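Local coordinates for protein transcriptional regulator, HTH_3 family (Vibrio cholerae, PDB 1Y9Q) that probably binds DNA as a dimeric two-domain transcriptional regulator, and holds zinc and D-methionine in its cupin domain, at residues 98-102 and 177-181; 128-134 and 170-176; 138-142 and 154-160. One frame throughout, in Å; residues are numbered along the deposited sequence.

Interaction 1. Residues 98-102 and 177-181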
loop_
_atom_site.group_PDB
_atom_site.type_symbol
_atom_site.label_atom_id
_atom_site.label_comp_id
_atom_site.label_asym_id
_atom_site.label_seq_id
_atom_site.Cartn_x
_atom_site.Cartn_y
_atom_site.Cartn_z
ATOM N N TYR A 98 -8.609 -7.482 21.810
ATOM C CA TYR A 98 -9.116 -6.130 22.019
ATOM C C TYR A 98 -9.889 -5.941 23.324
ATOM O O TYR A 98 -10.786 -6.719 23.644
ATOM C CB TYR A 98 -10.024 -5.711 20.858
ATOM C CG TYR A 98 -10.531 -4.296 21.013
ATOM C CD1 TYR A 98 -9.664 -3.217 20.886
ATOM C CD2 TYR A 98 -11.862 -4.035 21.351
ATOM C CE1 TYR A 98 -10.093 -1.918 21.097
ATOM C CE2 TYR A 98 -12.307 -2.725 21.566
ATOM C CZ TYR A 98 -11.411 -1.676 21.437
ATOM O OH TYR A 98 -11.804 -0.382 21.667
ATOM N N ALA A 99 -9.531 -4.894 24.061
ATOM C CA ALA A 99 -10.185 -4.546 25.319
ATOM C C ALA A 99 -10.662 -3.099 25.210
ATOM O O ALA A 99 -9.869 -2.198 24.946
ATOM C CB ALA A 99 -9.209 -4.689 26.482
ATOM N N ALA A 100 -11.955 -2.882 25.420
ATOM C CA ALA A 100 -12.526 -1.542 25.323
ATOM C C ALA A 100 -12.014 -0.547 26.361
ATOM O O ALA A 100 -11.971 0.656 26.096
ATOM C CB ALA A 100 -14.054 -1.626 25.401
ATOM N N ASP A 101 -11.622 -1.025 27.538
ATOM C CA ASP A 101 -11.163 -0.096 28.567
ATOM C C ASP A 101 -9.830 0.573 28.267
ATOM O O ASP A 101 -9.617 1.725 28.641
ATOM C CB ASP A 101 -11.115 -0.765 29.953
ATOM C CG ASP A 101 -10.460 -2.136 29.936
ATOM O OD1 ASP A 101 -9.673 -2.429 29.013
ATOM O OD2 ASP A 101 -10.734 -2.924 30.870
ATOM N N THR A 102 -8.934 -0.134 27.586
ATOM C CA THR A 102 -7.634 0.444 27.249
ATOM C C THR A 102 -7.548 0.728 25.753
ATOM O O THR A 102 -6.669 1.470 25.301
ATOM C CB THR A 102 -6.500 -0.520 27.585
ATOM O OG1 THR A 102 -6.673 -1.713 26.816
ATOM C CG2 THR A 102 -6.496 -0.866 29.072
ATOM N N VAL A 177 -1.819 -2.485 18.880
ATOM C CA VAL A 177 -2.712 -1.654 18.071
ATOM C C VAL A 177 -3.662 -0.947 19.037
ATOM O O VAL A 177 -4.473 -1.590 19.707
ATOM C CB VAL A 177 -3.521 -2.506 17.071
ATOM C CG1 VAL A 177 -4.431 -1.618 16.241
ATOM C CG2 VAL A 177 -2.569 -3.279 16.166
ATOM N N ALA A 178 -3.540 0.376 19.122
ATOM C CA ALA A 178 -4.357 1.166 20.037
ATOM C C ALA A 178 -5.438 1.944 19.301
ATOM O O ALA A 178 -5.151 2.798 18.451
ATOM C CB ALA A 178 -3.469 2.115 20.831
ATOM N N TYR A 179 -6.684 1.647 19.642
ATOM C CA TYR A 179 -7.834 2.294 19.018
ATOM C C TYR A 179 -8.315 3.499 19.821
ATOM O O TYR A 179 -8.271 3.495 21.044
ATOM C CB TYR A 179 -8.976 1.290 18.892
ATOM C CG TYR A 179 -8.652 0.080 18.053
ATOM C CD1 TYR A 179 -9.092 -0.010 16.738
ATOM C CD2 TYR A 179 -7.933 -0.995 18.584
ATOM C CE1 TYR A 179 -8.838 -1.135 15.968
ATOM C CE2 TYR A 179 -7.669 -2.138 17.815
ATOM C CZ TYR A 179 -8.132 -2.195 16.507
ATOM O OH TYR A 179 -7.919 -3.314 15.740
ATOM N N PRO A 180 -8.789 4.547 19.134
ATOM C CA PRO A 180 -9.277 5.752 19.813
ATOM C C PRO A 180 -10.342 5.405 20.851
ATOM O O PRO A 180 -11.208 4.570 20.600
ATOM C CB PRO A 180 -9.851 6.585 18.668
ATOM C CG PRO A 180 -9.010 6.190 17.505
ATOM C CD PRO A 180 -8.888 4.691 17.670
ATOM N N ARG A 181 -10.269 6.037 22.019
ATOM C CA ARG A 181 -11.245 5.787 23.072
ATOM C C ARG A 181 -12.233 6.933 23.192
ATOM O O ARG A 181 -13.414 6.767 22.891
ATOM C CB ARG A 181 -10.549 5.562 24.419
ATOM C CG ARG A 181 -10.152 4.113 24.674
ATOM C CD ARG A 181 -9.656 3.907 26.098
ATOM N NE ARG A 181 -8.374 4.564 26.352
ATOM C CZ ARG A 181 -7.759 4.570 27.532
ATOM N NH1 ARG A 181 -8.306 3.956 28.573
ATOM N NH2 ARG A 181 -6.593 5.181 27.672
HETATM O O HOH W 1 -10.982 2.098 22.321
#
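Tyr98 and Tyr179 meet where a hairpin turn and the C-terminal tail come together without pairing directly; the nearest backbone atoms of this kind are Thr102 CA and Arg181 CA, 7.7 Å apart. Residues 98-102 leave the edge strand 90-99 of the five-stranded cupin sheet and turn toward strand 104-111. Residues 177-181 carry strand 171-178 out to the last modelled residue. Strand 104-111 lies between the two strands in the sheet, so the contact is made by side chains and by the turn rather than by a strand ladder. A weak backbone bond from Thr102 N to Ala99 O helps to close that turn.

The two tyrosines form an offset edge-to-face pair. The edge of Tyr98 is directed at the face of Tyr179, with ring centroids 5.1 Å apart and planes at 82°. The closest atoms are Tyr98 CE1 and Tyr179 CD2, 3.4 Å apart. Tyr98 CG lies opposite its own backbone N (chi1 -178°), which carries the ring across to its partner. The Tyr179 hydroxyl bonds to Glu105, and its ring also packs on Trp57 of helix 53-63. A water bonds to Tyr98 OH, at 2.7 Å, and donates a hydrogen bond to Pro180 O.

Farther out, Arg181 lies against the turn. Arg181 CD lies 3.4 Å from Asp101 O, and Thr102 O sits over one face of the guanidinium. The contact is a surface one and ties the C-terminal tail to the hairpin turn. Arg181 NH1 donates to Asp101 O at 2.6 Å, bent to 131° at the hydrogen, and the donor lies in the carbonyl plane.

Interaction 2. Residues 128-134 and 170-176. With ZN (zinc ion), chain B; MED (D-methionine), chain C.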
loop_
_atom_site.group_PDB
_atom_site.type_symbol
_atom_site.label_atom_id
_atom_site.label_comp_id
_atom_site.label_asym_id
_atom_site.label_seq_id
_atom_site.Cartn_x
_atom_site.Cartn_y
_atom_site.Cartn_z
ATOM N N GLU A 128 -0.158 2.480 16.163
ATOM C CA GLU A 128 0.551 1.215 16.339
ATOM C C GLU A 128 1.915 1.392 16.967
ATOM O O GLU A 128 2.596 2.393 16.724
ATOM C CB GLU A 128 0.727 0.490 15.001
ATOM C CG GLU A 128 -0.523 -0.190 14.498
ATOM C CD GLU A 128 -0.264 -1.036 13.268
ATOM O OE1 GLU A 128 0.715 -1.810 13.273
ATOM O OE2 GLU A 128 -1.043 -0.933 12.305
ATOM N N TYR A 129 2.292 0.407 17.781
ATOM C CA TYR A 129 3.590 0.349 18.440
ATOM C C TYR A 129 4.262 -0.917 17.915
ATOM O O TYR A 129 3.602 -1.942 17.732
ATOM C CB TYR A 129 3.445 0.206 19.954
ATOM C CG TYR A 129 2.962 1.441 20.664
ATOM C CD1 TYR A 129 3.851 2.247 21.374
ATOM C CD2 TYR A 129 1.614 1.798 20.644
ATOM C CE1 TYR A 129 3.414 3.379 22.051
ATOM C CE2 TYR A 129 1.164 2.937 21.318
ATOM C CZ TYR A 129 2.071 3.718 22.021
ATOM O OH TYR A 129 1.644 4.832 22.703
ATOM N N ILE A 130 5.570 -0.841 17.690
ATOM C CA ILE A 130 6.337 -1.976 17.188
ATOM C C ILE A 130 7.583 -2.166 18.050
ATOM O O ILE A 130 8.271 -1.198 18.376
ATOM C CB ILE A 130 6.818 -1.734 15.730
ATOM C CG1 ILE A 130 5.628 -1.489 14.798
ATOM C CG2 ILE A 130 7.639 -2.918 15.251
ATOM C CD1 ILE A 130 4.766 -2.704 14.543
ATOM N N HIS A 131 7.862 -3.412 18.420
ATOM C CA HIS A 131 9.045 -3.740 19.211
ATOM C C HIS A 131 9.614 -5.020 18.605
ATOM O O HIS A 131 8.968 -6.073 18.636
ATOM C CB HIS A 131 8.680 -3.969 20.681
ATOM C CG HIS A 131 9.868 -4.077 21.585
ATOM N ND1 HIS A 131 9.784 -4.561 22.872
ATOM C CD2 HIS A 131 11.174 -3.771 21.386
ATOM C CE1 HIS A 131 10.985 -4.554 23.425
ATOM N NE2 HIS A 131 11.846 -4.079 22.542
ATOM N N VAL A 132 10.807 -4.921 18.030
ATOM C CA VAL A 132 11.439 -6.070 17.391
ATOM C C VAL A 132 12.025 -7.049 18.402
ATOM O O VAL A 132 12.911 -6.702 19.182
ATOM C CB VAL A 132 12.550 -5.621 16.416
ATOM C CG1 VAL A 132 13.073 -6.823 15.637
ATOM C CG2 VAL A 132 12.004 -4.574 15.451
ATOM N N LEU A 133 11.520 -8.276 18.385
ATOM C CA LEU A 133 11.995 -9.304 19.304
ATOM C C LEU A 133 13.164 -10.092 18.711
ATOM O O LEU A 133 14.066 -10.521 19.435
ATOM C CB LEU A 133 10.857 -10.266 19.649
ATOM C CG LEU A 133 9.596 -9.638 20.256
ATOM C CD1 LEU A 133 8.561 -10.717 20.524
ATOM C CD2 LEU A 133 9.957 -8.913 21.548
ATOM N N GLU A 134 13.149 -10.267 17.394
ATOM C CA GLU A 134 14.195 -11.023 16.720
ATOM C C GLU A 134 14.378 -10.600 15.269
ATOM O O GLU A 134 13.408 -10.283 14.577
ATOM C CB GLU A 134 13.862 -12.516 16.759
ATOM C CG GLU A 134 14.964 -13.411 16.208
ATOM C CD GLU A 134 14.461 -14.793 15.842
ATOM O OE1 GLU A 134 13.723 -15.393 16.653
ATOM O OE2 GLU A 134 14.807 -15.281 14.743
ATOM N N LYS A 170 13.884 -14.188 8.684
ATOM C CA LYS A 170 12.877 -14.252 9.730
ATOM C C LYS A 170 12.982 -13.049 10.655
ATOM O O LYS A 170 14.069 -12.534 10.906
ATOM C CB LYS A 170 13.039 -15.539 10.539
ATOM C CG LYS A 170 12.126 -15.630 11.756
ATOM C CD LYS A 170 12.356 -16.921 12.530
ATOM C CE LYS A 170 11.453 -16.999 13.749
ATOM N NZ LYS A 170 11.607 -18.274 14.504
ATOM N N ALA A 171 11.834 -12.597 11.144
ATOM C CA ALA A 171 11.771 -11.471 12.062
ATOM C C ALA A 171 10.516 -11.643 12.894
ATOM O O ALA A 171 9.476 -12.058 12.383
ATOM C CB ALA A 171 11.720 -10.163 11.302
ATOM N N VAL A 172 10.629 -11.346 14.182
ATOM C CA VAL A 172 9.508 -11.457 15.098
ATOM C C VAL A 172 9.389 -10.124 15.812
ATOM O O VAL A 172 10.397 -9.550 16.228
ATOM C CB VAL A 172 9.743 -12.563 16.144
ATOM C CG1 VAL A 172 8.538 -12.665 17.073
ATOM C CG2 VAL A 172 9.995 -13.897 15.447
ATOM N N PHE A 173 8.167 -9.619 15.941
ATOM C CA PHE A 173 7.970 -8.342 16.614
ATOM C C PHE A 173 6.633 -8.264 17.327
ATOM O O PHE A 173 5.671 -8.925 16.937
ATOM C CB PHE A 173 8.091 -7.185 15.612
ATOM C CG PHE A 173 7.027 -7.174 14.535
ATOM C CD1 PHE A 173 5.921 -6.337 14.640
ATOM C CD2 PHE A 173 7.156 -7.969 13.399
ATOM C CE1 PHE A 173 4.959 -6.287 13.629
ATOM C CE2 PHE A 173 6.201 -7.929 12.384
ATOM C CZ PHE A 173 5.100 -7.084 12.500
ATOM N N GLN A 174 6.585 -7.466 18.388
ATOM C CA GLN A 174 5.348 -7.283 19.116
ATOM C C GLN A 174 4.649 -6.106 18.457
ATOM O O GLN A 174 5.285 -5.099 18.140
ATOM C CB GLN A 174 5.595 -6.939 20.586
ATOM C CG GLN A 174 4.285 -6.736 21.345
ATOM C CD GLN A 174 4.474 -6.108 22.706
ATOM O OE1 GLN A 174 4.910 -4.962 22.819
ATOM N NE2 GLN A 174 4.145 -6.860 23.754
ATOM N N ASN A 175 3.346 -6.234 18.248
ATOM C CA ASN A 175 2.582 -5.161 17.639
ATOM C C ASN A 175 1.413 -4.798 18.544
ATOM O O ASN A 175 0.547 -5.626 18.802
ATOM C CB ASN A 175 2.081 -5.603 16.256
ATOM C CG ASN A 175 1.304 -4.511 15.525
ATOM O OD1 ASN A 175 1.618 -3.322 15.620
ATOM N ND2 ASN A 175 0.298 -4.921 14.765
ATOM N N ILE A 176 1.414 -3.568 19.050
ATOM C CA ILE A 176 0.321 -3.088 19.890
ATOM C C ILE A 176 -0.529 -2.183 19.004
ATOM O O ILE A 176 -0.014 -1.226 18.425
ATOM C CB ILE A 176 0.839 -2.246 21.079
ATOM C CG1 ILE A 176 1.637 -3.124 22.039
ATOM C CG2 ILE A 176 -0.327 -1.573 21.791
ATOM C CD1 ILE A 176 2.367 -2.325 23.101
HETATM ZN ZN ZN B . -1.349 -2.268 10.779
HETATM N N MED C . -1.715 -3.928 12.210
HETATM C CA MED C . -1.786 -5.219 11.466
HETATM C C MED C . -1.698 -4.984 9.952
HETATM O O MED C . -1.584 -3.855 9.455
HETATM C CB MED C . -0.654 -6.149 11.962
HETATM C CG MED C . -0.510 -7.542 11.386
HETATM S SD MED C . -1.969 -8.464 11.961
HETATM C CE MED C . -1.748 -8.503 13.685
HETATM O OXT MED C . -1.750 -5.947 9.189
HETATM O O HOH W 2 16.273 -13.741 12.212
#
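Tyr129 and Ile176 belong to an antiparallel ladder between two neighbouring strands of the cupin sheet, 128-134 and 171-176, whose axes approach to 4.3 Å at 149°. Tyr129 with Ile176 and His131 with Gln174 are hydrogen-bonded pairs. Ile130 with Asn175 and Val132 with Phe173 are non-hydrogen-bonded pairs. A classic beta bulge then shifts the register. Leu133 N and Glu134 N both donate to Val172 O, from the same face of its carbonyl plane, at 2.7 and 3.1 Å.

Tyr129, His131, Gln174 and Ile176 lie on one face of the sheet. There, Ile176 CB packs on Tyr129 CB. Ile130, Val132, Phe173 and Asn175 occupy the other face, which turns toward strand 137-141 and Met137. Ile130 CD1 meets Phe173 CE1 at 3.7 Å. The Phe173 ring starts between its backbone N and carbonyl carbon (chi1 64°), and this places CD1 and CE1 against the isoleucine. At the bulge, Leu133 CD1 touches Val172 CG1. Farther along, Lys170 crosses the Glu134 side chain at a slant, its CD 3.7 Å from Glu134 OE2. Lys170 NZ and Glu134 OE1 are too far apart, at 4.2 Å, for a salt bridge.

Glu128 reaches from the strand into the metal site, which His122, His162 and Tyr164 complete. Its neighbour Asn175 lines the D-methionine pocket. The ligand chelates zinc through its N and O atoms, and Glu128 OE2 binds the same zinc at 2.0 Å.

Interaction 3. Residues 138-142 and 154-160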
loop_
_atom_site.group_PDB
_atom_site.type_symbol
_atom_site.label_atom_id
_atom_site.label_comp_id
_atom_site.label_asym_id
_atom_site.label_seq_id
_atom_site.Cartn_x
_atom_site.Cartn_y
_atom_site.Cartn_z
ATOM N N LYS A 138 11.635 -3.839 8.626
ATOM C CA LYS A 138 11.406 -2.444 8.270
ATOM C C LYS A 138 9.908 -2.153 8.335
ATOM O O LYS A 138 9.090 -3.031 8.094
ATOM C CB LYS A 138 11.970 -2.121 6.879
ATOM C CG LYS A 138 11.568 -3.072 5.767
ATOM C CD LYS A 138 12.190 -2.611 4.441
ATOM C CE LYS A 138 11.805 -3.511 3.276
ATOM N NZ LYS A 138 12.401 -3.014 2.002
ATOM N N VAL A 139 9.559 -0.926 8.703
ATOM C CA VAL A 139 8.160 -0.536 8.829
ATOM C C VAL A 139 7.907 0.689 7.971
ATOM O O VAL A 139 8.634 1.677 8.066
ATOM C CB VAL A 139 7.827 -0.193 10.296
ATOM C CG1 VAL A 139 6.353 0.169 10.434
ATOM C CG2 VAL A 139 8.165 -1.376 11.194
ATOM N N PHE A 140 6.871 0.635 7.146
ATOM C CA PHE A 140 6.560 1.753 6.262
ATOM C C PHE A 140 5.441 2.669 6.766
ATOM O O PHE A 140 4.393 2.205 7.217
ATOM C CB PHE A 140 6.181 1.214 4.879
ATOM C CG PHE A 140 6.018 2.282 3.828
ATOM C CD1 PHE A 140 7.109 2.704 3.071
ATOM C CD2 PHE A 140 4.773 2.857 3.590
ATOM C CE1 PHE A 140 6.961 3.681 2.091
ATOM C CE2 PHE A 140 4.615 3.840 2.609
ATOM C CZ PHE A 140 5.712 4.249 1.859
ATOM N N PHE A 141 5.686 3.974 6.689
ATOM C CA PHE A 141 4.724 5.001 7.080
ATOM C C PHE A 141 5.335 6.374 6.799
ATOM O O PHE A 141 6.555 6.505 6.710
ATOM C CB PHE A 141 4.301 4.850 8.557
ATOM C CG PHE A 141 5.384 5.137 9.558
ATOM C CD1 PHE A 141 5.703 6.444 9.905
ATOM C CD2 PHE A 141 6.052 4.094 10.194
ATOM C CE1 PHE A 141 6.668 6.716 10.870
ATOM C CE2 PHE A 141 7.024 4.352 11.163
ATOM C CZ PHE A 141 7.331 5.667 11.502
ATOM N N ASP A 142 4.486 7.385 6.643
ATOM C CA ASP A 142 4.955 8.730 6.332
ATOM C C ASP A 142 5.836 8.700 5.086
ATOM O O ASP A 142 6.876 9.358 5.030
ATOM C CB ASP A 142 5.733 9.330 7.507
ATOM C CG ASP A 142 4.865 9.551 8.731
ATOM O OD1 ASP A 142 3.635 9.709 8.572
ATOM O OD2 ASP A 142 5.412 9.581 9.853
ATOM N N ILE A 154 9.332 1.581 17.701
ATOM C CA ILE A 154 8.828 2.800 17.086
ATOM C C ILE A 154 7.306 2.766 17.120
ATOM O O ILE A 154 6.710 1.698 17.262
ATOM C CB ILE A 154 9.309 2.877 15.614
ATOM C CG1 ILE A 154 9.214 4.310 15.086
ATOM C CG2 ILE A 154 8.475 1.939 14.747
ATOM C CD1 ILE A 154 9.837 4.477 13.706
ATOM N N ARG A 155 6.678 3.934 17.027
ATOM C CA ARG A 155 5.224 3.991 16.974
ATOM C C ARG A 155 4.849 4.927 15.844
ATOM O O ARG A 155 5.636 5.798 15.463
ATOM C CB ARG A 155 4.607 4.461 18.302
ATOM C CG ARG A 155 5.083 5.796 18.844
ATOM C CD ARG A 155 4.016 6.396 19.771
ATOM N NE ARG A 155 3.044 7.179 19.012
ATOM C CZ ARG A 155 1.926 7.697 19.514
ATOM N NH1 ARG A 155 1.609 7.512 20.789
ATOM N NH2 ARG A 155 1.143 8.439 18.745
ATOM N N PHE A 156 3.654 4.744 15.296
ATOM C CA PHE A 156 3.210 5.578 14.190
ATOM C C PHE A 156 1.696 5.589 14.069
ATOM O O PHE A 156 1.015 4.709 14.597
ATOM C CB PHE A 156 3.825 5.061 12.882
ATOM C CG PHE A 156 3.384 3.671 12.506
ATOM C CD1 PHE A 156 2.310 3.473 11.638
ATOM C CD2 PHE A 156 4.046 2.557 13.017
ATOM C CE1 PHE A 156 1.903 2.183 11.284
ATOM C CE2 PHE A 156 3.647 1.268 12.671
ATOM C CZ PHE A 156 2.575 1.079 11.803
ATOM N N PHE A 157 1.172 6.601 13.386
ATOM C CA PHE A 157 -0.262 6.695 13.165
ATOM C C PHE A 157 -0.530 5.736 12.015
ATOM O O PHE A 157 0.007 5.905 10.920
ATOM C CB PHE A 157 -0.643 8.130 12.798
ATOM C CG PHE A 157 -0.492 9.092 13.936
ATOM C CD1 PHE A 157 -1.423 9.112 14.969
ATOM C CD2 PHE A 157 0.607 9.942 14.006
ATOM C CE1 PHE A 157 -1.260 9.963 16.063
ATOM C CE2 PHE A 157 0.781 10.798 15.094
ATOM C CZ PHE A 157 -0.155 10.807 16.123
ATOM N N SER A 158 -1.347 4.717 12.276
ATOM C CA SER A 158 -1.645 3.695 11.284
ATOM C C SER A 158 -2.818 3.974 10.359
ATOM O O SER A 158 -3.154 3.131 9.519
ATOM C CB SER A 158 -1.867 2.343 11.975
ATOM O OG SER A 158 -3.048 2.351 12.765
ATOM N N ASP A 159 -3.448 5.137 10.508
ATOM C CA ASP A 159 -4.563 5.487 9.636
ATOM C C ASP A 159 -3.998 6.091 8.350
ATOM O O ASP A 159 -4.410 7.163 7.894
ATOM C CB ASP A 159 -5.530 6.458 10.337
ATOM C CG ASP A 159 -4.855 7.733 10.827
ATOM O OD1 ASP A 159 -3.607 7.812 10.815
ATOM O OD2 ASP A 159 -5.585 8.659 11.241
ATOM N N GLN A 160 -3.029 5.376 7.785
ATOM C CA GLN A 160 -2.365 5.764 6.547
ATOM C C GLN A 160 -1.774 4.496 5.959
ATOM O O GLN A 160 -1.638 3.488 6.661
ATOM C CB GLN A 160 -1.226 6.749 6.828
ATOM C CG GLN A 160 -0.089 6.154 7.661
ATOM C CD GLN A 160 1.094 7.093 7.781
ATOM O OE1 GLN A 160 1.653 7.527 6.775
ATOM N NE2 GLN A 160 1.483 7.413 9.015
HETATM O O HOH W 3 3.101 8.439 12.115
#
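The two sheets of the cupin sandwich meet here, with strand 137-141 of one packed against strand 153-157 of the other. Their axes come no closer than 8.6 Å and run 25° from parallel, so side chains fill the gap.

Phe141 is central. Phe156 CB sits over the middle of its ring, 3.5 Å from the centroid, a CH-pi contact. The Phe156 ring follows in a plane only 6° from that of Phe141, but it is slid so far that the two barely overlap. At the edge of the Phe141 ring, near its plane, Ile154 CD1 comes to 3.5 Å from Phe141 CZ. Both phenylalanines place CG between the backbone N and the carbonyl carbon (chi1 68° for Phe141). With these torsions the face of the Phe141 ring lies against Phe156 CB. Val139 CG1 fills in beside Phe156 CE2. Phe156 also meets the ring of the zinc ligand His162, and Phe141 stacks with His146.

Polar groups close the end of this core. Gln160 OE1 accepts from Asp142 N at 2.8 Å, the donor standing above the amide carbonyl plane. Gln160 NE2 donates to Asp142 OD1 at 3.2 Å, meeting that oxygen from above the carboxylate plane. The same nitrogen donates to Phe157 O at 2.8 Å, in the carbonyl plane. A water accepts from Phe157 N and gives a weak bond to Asp142 OD2.

One glutamine amide thus holds three groups at once. Its two NE2 bonds and its OE1 bond fix the rotation of the amide. They also fasten the turn after strand 137-141 to the loop after strand 153-157, beside an aromatic core that reaches the zinc site.

From the N terminus, the helical part comes first and the cupin strands follow. Interaction 1 opens at the end of strand 90-99 and closes only at the last modelled residues, so its loop encloses both others. Interaction 2 closes a shorter loop between strands 127-134 and 171-178, and interaction 3 closes the shortest, within it. None cross. Interactions 1 and 2 share strand 171-178 and touch where Val177 packs on Glu128. Interactions 2 and 3 meet across neighbouring strands, with probable backbone bonds from Ile130 to Ile154 and from Phe156 to Glu128. Interaction 1 ties the C-terminal tail to a turn, interaction 2 joins strands beside the metal site, and interaction 3 packs the two sheets together.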